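Local coordinates for protein aspartokinase (Synechocystis, PDB 3L76) that probably catalyses the ATP-dependent phosphorylation of the beta-carboxyl group of L-aspartate, an early step in lysine and threonine biosynthesis, and carries ACT domains that bind lysine and threonine, at residues Ala268-Val273 with Ala315-Lys320; Ala2-Lys7 with Gly32-Val37. One frame throughout, in Å; residues are numbered along the deposited sequence.

Contact 1: residues Ala268-Val273 with Ala315-Lys320; sequences ADQAKV and AFTVVK
Val273 and Phe316 form an antiparallel hydrogen-bonded pair, and the register runs on through Lys272 with Thr317 to Ala271 with Val318, the strand segments lying 145° apart. The Val273 pair is the straighter of the two hydrogen-bonded ones: Phe316 N reaches Val273 O at 3.0 Å with an N-H...O angle of 166°, whereas both bonds of Ala271 with Val318 are weak. On the face of Val273 and Phe316, the valine sits over the ring in a CH-pi contact, its CB 3.9 Å from the ring centroid. Phe316 CG stands between the backbone N and the carbonyl carbon (chi1 61°), which puts the ring beneath the valine; Thr330 of helix 323-333 touches both residues. On the other face Thr317 OG1 donates to Gln270 OE1 at 2.7 Å, tilted from the amide carbonyl plane, and also bonds Leu301 N, while Gln270 NE2 goes to Asp300 and Asp267. Past the Ala271 and Val318 pair, Lys320 N meets the syn side of Asp269 OD1 at 2.9 Å from well out of the carboxylate plane, and Val319 CG1 and CG2 lie against the same carboxylate. The Lys320 chain, extended until its last torsion, places NZ 3.0 Å from Gln270 O; Lys353 O takes a second bond. The ammonium thus bonds backbone carbonyls; with NZ 5.9 Å from Asp269 OD1 the opposite charges make no direct pair but probably attract weakly.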
# COMPACT_ATOMS: atom_id res chain seq x y z
N ALA A 268 -46.28 -11.32 21.21
CA ALA A 268 -47.08 -11.87 22.30
C ALA A 268 -48.29 -12.67 21.80
O ALA A 268 -48.91 -13.43 22.55
CB ALA A 268 -47.52 -10.76 23.25
N ASP A 269 -48.62 -12.50 20.52
CA ASP A 269 -49.77 -13.17 19.94
C ASP A 269 -49.34 -14.56 19.49
O ASP A 269 -49.20 -14.85 18.30
CB ASP A 269 -50.32 -12.34 18.78
CG ASP A 269 -51.63 -12.87 18.26
OD1 ASP A 269 -52.25 -13.72 18.93
OD2 ASP A 269 -52.03 -12.42 17.17
N GLN A 270 -49.13 -15.43 20.48
CA GLN A 270 -48.59 -16.77 20.26
C GLN A 270 -49.27 -17.76 21.22
O GLN A 270 -49.58 -17.42 22.35
CB GLN A 270 -47.07 -16.79 20.50
CG GLN A 270 -46.25 -15.99 19.50
CD GLN A 270 -45.76 -16.83 18.31
OE1 GLN A 270 -45.48 -18.02 18.45
NE2 GLN A 270 -45.64 -16.19 17.15
N ALA A 271 -49.49 -18.97 20.73
CA ALA A 271 -50.01 -20.07 21.56
C ALA A 271 -49.49 -21.39 20.99
O ALA A 271 -49.45 -21.60 19.78
CB ALA A 271 -51.53 -20.06 21.60
N LYS A 272 -49.10 -22.29 21.89
CA LYS A 272 -48.50 -23.56 21.49
C LYS A 272 -49.50 -24.72 21.42
O LYS A 272 -50.31 -24.94 22.34
CB LYS A 272 -47.33 -23.91 22.42
CG LYS A 272 -46.60 -25.20 22.05
CD LYS A 272 -45.75 -25.72 23.18
CE LYS A 272 -46.60 -26.28 24.31
NZ LYS A 272 -45.80 -26.92 25.40
N VAL A 273 -49.44 -25.45 20.32
CA VAL A 273 -49.99 -26.79 20.26
C VAL A 273 -48.83 -27.78 20.06
O VAL A 273 -47.99 -27.59 19.20
CB VAL A 273 -50.98 -26.96 19.10
CG1 VAL A 273 -51.54 -28.35 19.13
CG2 VAL A 273 -52.11 -25.93 19.18
N ALA A 315 -44.09 -29.61 17.75
CA ALA A 315 -44.67 -28.42 18.35
C ALA A 315 -44.79 -27.34 17.31
O ALA A 315 -43.97 -27.24 16.41
CB ALA A 315 -43.84 -27.94 19.52
N PHE A 316 -45.86 -26.56 17.41
CA PHE A 316 -46.04 -25.40 16.55
C PHE A 316 -46.76 -24.29 17.29
O PHE A 316 -47.34 -24.53 18.35
CB PHE A 316 -46.74 -25.77 15.24
CG PHE A 316 -48.12 -26.33 15.42
CD1 PHE A 316 -49.22 -25.51 15.43
CD2 PHE A 316 -48.32 -27.69 15.56
CE1 PHE A 316 -50.50 -26.03 15.57
CE2 PHE A 316 -49.59 -28.22 15.72
CZ PHE A 316 -50.67 -27.38 15.73
N THR A 317 -46.67 -23.07 16.78
CA THR A 317 -47.43 -21.99 17.38
C THR A 317 -48.37 -21.38 16.38
O THR A 317 -48.22 -21.51 15.17
CB THR A 317 -46.54 -20.86 17.97
OG1 THR A 317 -45.86 -20.16 16.92
CG2 THR A 317 -45.57 -21.44 18.99
N VAL A 318 -49.31 -20.64 16.93
CA VAL A 318 -50.44 -20.16 16.19
C VAL A 318 -50.84 -18.88 16.93
O VAL A 318 -50.46 -18.66 18.09
CB VAL A 318 -51.48 -21.30 16.26
CG1 VAL A 318 -52.77 -20.93 16.97
CG2 VAL A 318 -51.56 -22.14 14.97
N VAL A 319 -51.56 -18.00 16.25
CA VAL A 319 -52.11 -16.80 16.88
C VAL A 319 -53.09 -17.21 17.99
O VAL A 319 -53.84 -18.18 17.82
CB VAL A 319 -52.79 -15.93 15.81
CG1 VAL A 319 -53.93 -15.11 16.40
CG2 VAL A 319 -51.74 -15.04 15.14
N LYS A 320 -53.08 -16.49 19.11
CA LYS A 320 -53.90 -16.81 20.28
C LYS A 320 -55.36 -17.21 19.98
O LYS A 320 -55.89 -18.17 20.56
CB LYS A 320 -53.90 -15.66 21.29
CG LYS A 320 -52.70 -15.60 22.22
CD LYS A 320 -52.89 -14.54 23.31
CE LYS A 320 -51.59 -14.27 24.06
NZ LYS A 320 -50.72 -15.48 24.30

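Contact 2: residues Ala2-Lys7 with Gly32-Val37; sequences ALIVQK and GGNSLV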
# COMPACT_ATOMS: atom_id res chain seq x y z
N ALA A 2 -30.03 8.30 -11.97
CA ALA A 2 -28.88 9.17 -12.10
C ALA A 2 -27.74 8.71 -11.20
O ALA A 2 -26.80 8.08 -11.68
CB ALA A 2 -29.26 10.62 -11.79
N LEU A 3 -27.83 9.01 -9.91
CA LEU A 3 -26.76 8.68 -8.96
C LEU A 3 -26.66 7.19 -8.64
O LEU A 3 -27.49 6.64 -7.90
CB LEU A 3 -26.91 9.48 -7.66
CG LEU A 3 -25.77 9.30 -6.66
CD1 LEU A 3 -24.43 9.58 -7.32
CD2 LEU A 3 -25.96 10.18 -5.43
N ILE A 4 -25.63 6.56 -9.18
CA ILE A 4 -25.45 5.12 -9.09
C ILE A 4 -24.11 4.78 -8.43
O ILE A 4 -23.07 5.28 -8.86
CB ILE A 4 -25.44 4.48 -10.49
CG1 ILE A 4 -26.72 4.83 -11.26
CG2 ILE A 4 -25.26 2.98 -10.42
CD1 ILE A 4 -26.69 4.38 -12.70
N VAL A 5 -24.14 3.95 -7.39
CA VAL A 5 -22.90 3.41 -6.84
C VAL A 5 -22.67 2.02 -7.42
O VAL A 5 -23.51 1.14 -7.27
CB VAL A 5 -22.96 3.27 -5.32
CG1 VAL A 5 -21.62 2.73 -4.78
CG2 VAL A 5 -23.33 4.61 -4.65
N GLN A 6 -21.54 1.84 -8.09
CA GLN A 6 -21.17 0.52 -8.62
C GLN A 6 -19.97 -0.06 -7.88
O GLN A 6 -19.08 0.66 -7.44
CB GLN A 6 -20.87 0.60 -10.12
CG GLN A 6 -22.01 1.13 -10.98
CD GLN A 6 -21.68 1.09 -12.47
OE1 GLN A 6 -20.55 0.83 -12.86
NE2 GLN A 6 -22.68 1.35 -13.30
N LYS A 7 -19.97 -1.38 -7.71
CA LYS A 7 -18.84 -2.07 -7.09
C LYS A 7 -18.41 -3.21 -7.98
O LYS A 7 -19.25 -3.88 -8.58
CB LYS A 7 -19.18 -2.57 -5.68
CG LYS A 7 -19.13 -4.09 -5.54
CD LYS A 7 -17.89 -4.60 -4.79
CE LYS A 7 -17.88 -6.13 -4.79
NZ LYS A 7 -16.84 -6.74 -3.91
N GLY A 32 -25.05 7.65 -20.17
CA GLY A 32 -26.46 7.37 -20.00
C GLY A 32 -27.17 8.52 -19.32
O GLY A 32 -28.40 8.66 -19.39
N GLY A 33 -26.40 9.36 -18.64
CA GLY A 33 -26.97 10.50 -17.95
C GLY A 33 -26.88 10.28 -16.46
O GLY A 33 -27.71 10.76 -15.70
N ASN A 34 -25.85 9.55 -16.05
CA ASN A 34 -25.70 9.17 -14.66
C ASN A 34 -24.41 9.65 -14.04
O ASN A 34 -23.40 9.81 -14.73
CB ASN A 34 -25.79 7.65 -14.54
CG ASN A 34 -27.06 7.11 -15.10
OD1 ASN A 34 -28.15 7.50 -14.66
ND2 ASN A 34 -26.96 6.23 -16.08
N SER A 35 -24.45 9.88 -12.74
CA SER A 35 -23.26 10.15 -11.95
C SER A 35 -22.83 8.86 -11.25
O SER A 35 -23.66 8.12 -10.71
CB SER A 35 -23.56 11.23 -10.92
OG SER A 35 -24.04 12.39 -11.56
N LEU A 36 -21.53 8.58 -11.27
CA LEU A 36 -21.03 7.29 -10.81
C LEU A 36 -19.99 7.35 -9.70
O LEU A 36 -18.98 8.03 -9.84
CB LEU A 36 -20.48 6.47 -11.98
CG LEU A 36 -21.50 5.54 -12.62
CD1 LEU A 36 -22.55 6.34 -13.36
CD2 LEU A 36 -20.81 4.57 -13.56
N VAL A 37 -20.27 6.63 -8.61
CA VAL A 37 -19.28 6.35 -7.57
C VAL A 37 -18.90 4.88 -7.64
O VAL A 37 -19.76 4.01 -7.54
CB VAL A 37 -19.80 6.67 -6.17
CG1 VAL A 37 -18.81 6.20 -5.12
CG2 VAL A 37 -20.07 8.17 -6.04
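Backbone bonds join Ile4 to both Ser35 and Val37 in a parallel ladder whose strand segments diverge by 33°. Ile4 N donates to Ser35 O at 2.9 Å in an almost straight bond (177°); Ile4 O accepts from Val37 N at 3.1 Å, and Val37 O then accepts from Gln6 N. This alternation, one residue bonding to the two neighbours of its partner Leu36, is the evidence for parallel pairing. At the start of the ladder the bond from Ser35 N to Ala2 O is weak.

Van der Waals contacts lie on both faces. Val5 CG2 comes 4.4 Å from Val37 CB, on the side covered by helix 154-166, where Ala163 touches Val5 and Leu166 touches Val37. On the other face the Leu36 methyl CD2 rests against the Gln6 amide, 3.7 Å from NE2, which also makes a weak hydrogen bond to Glu172 OE2; both side chains touch Ile26 and Thr29 of helix 16-31.

The polar side chain of Asn34 has two roles. Its CG lies anti to the carbonyl carbon (chi1 -57°), which brings the amide against the end of Ile4, with CD1 3.7 Å from Asn34 CG, while ND2 bonds Thr29 O near the end of helix 16-31. Replacing this asparagine by alanine removes the amide, is likely to leave Thr29 O without this donor and would probably uncover the Ile4 methyl. Just before it, Gly33 leaves the helical conformation with positive phi, turning the chain from helix into strand.

Strand 3-8, helix 16-31 and strand 35-40 make a beta-alpha-beta unit, with its two strands adjacent and parallel, at the start of the amino acid kinase fold.

Overall arrangement
Contact 2 comes first along the chain, in the amino acid kinase region, and closes before contact 1 opens. Their centres are 48 Å apart, with nearest atoms about 37 Å apart, and they lie on opposite sides of the chain's centre. They share no sheet: strands 3-8 and 35-40 are parallel neighbours in the mixed sheet of the kinase region, whereas strands 271-279 and 311-318 pair antiparallel in the ACT region. Bound lysine and threonine lie about 8 and 11 Å from side chains of contact 1, Val318 and Ala315 respectively. The contacts thus sample the kinase region, probably the catalytic one, and the ACT region, which binds both amino acids; any communication would probably be indirect.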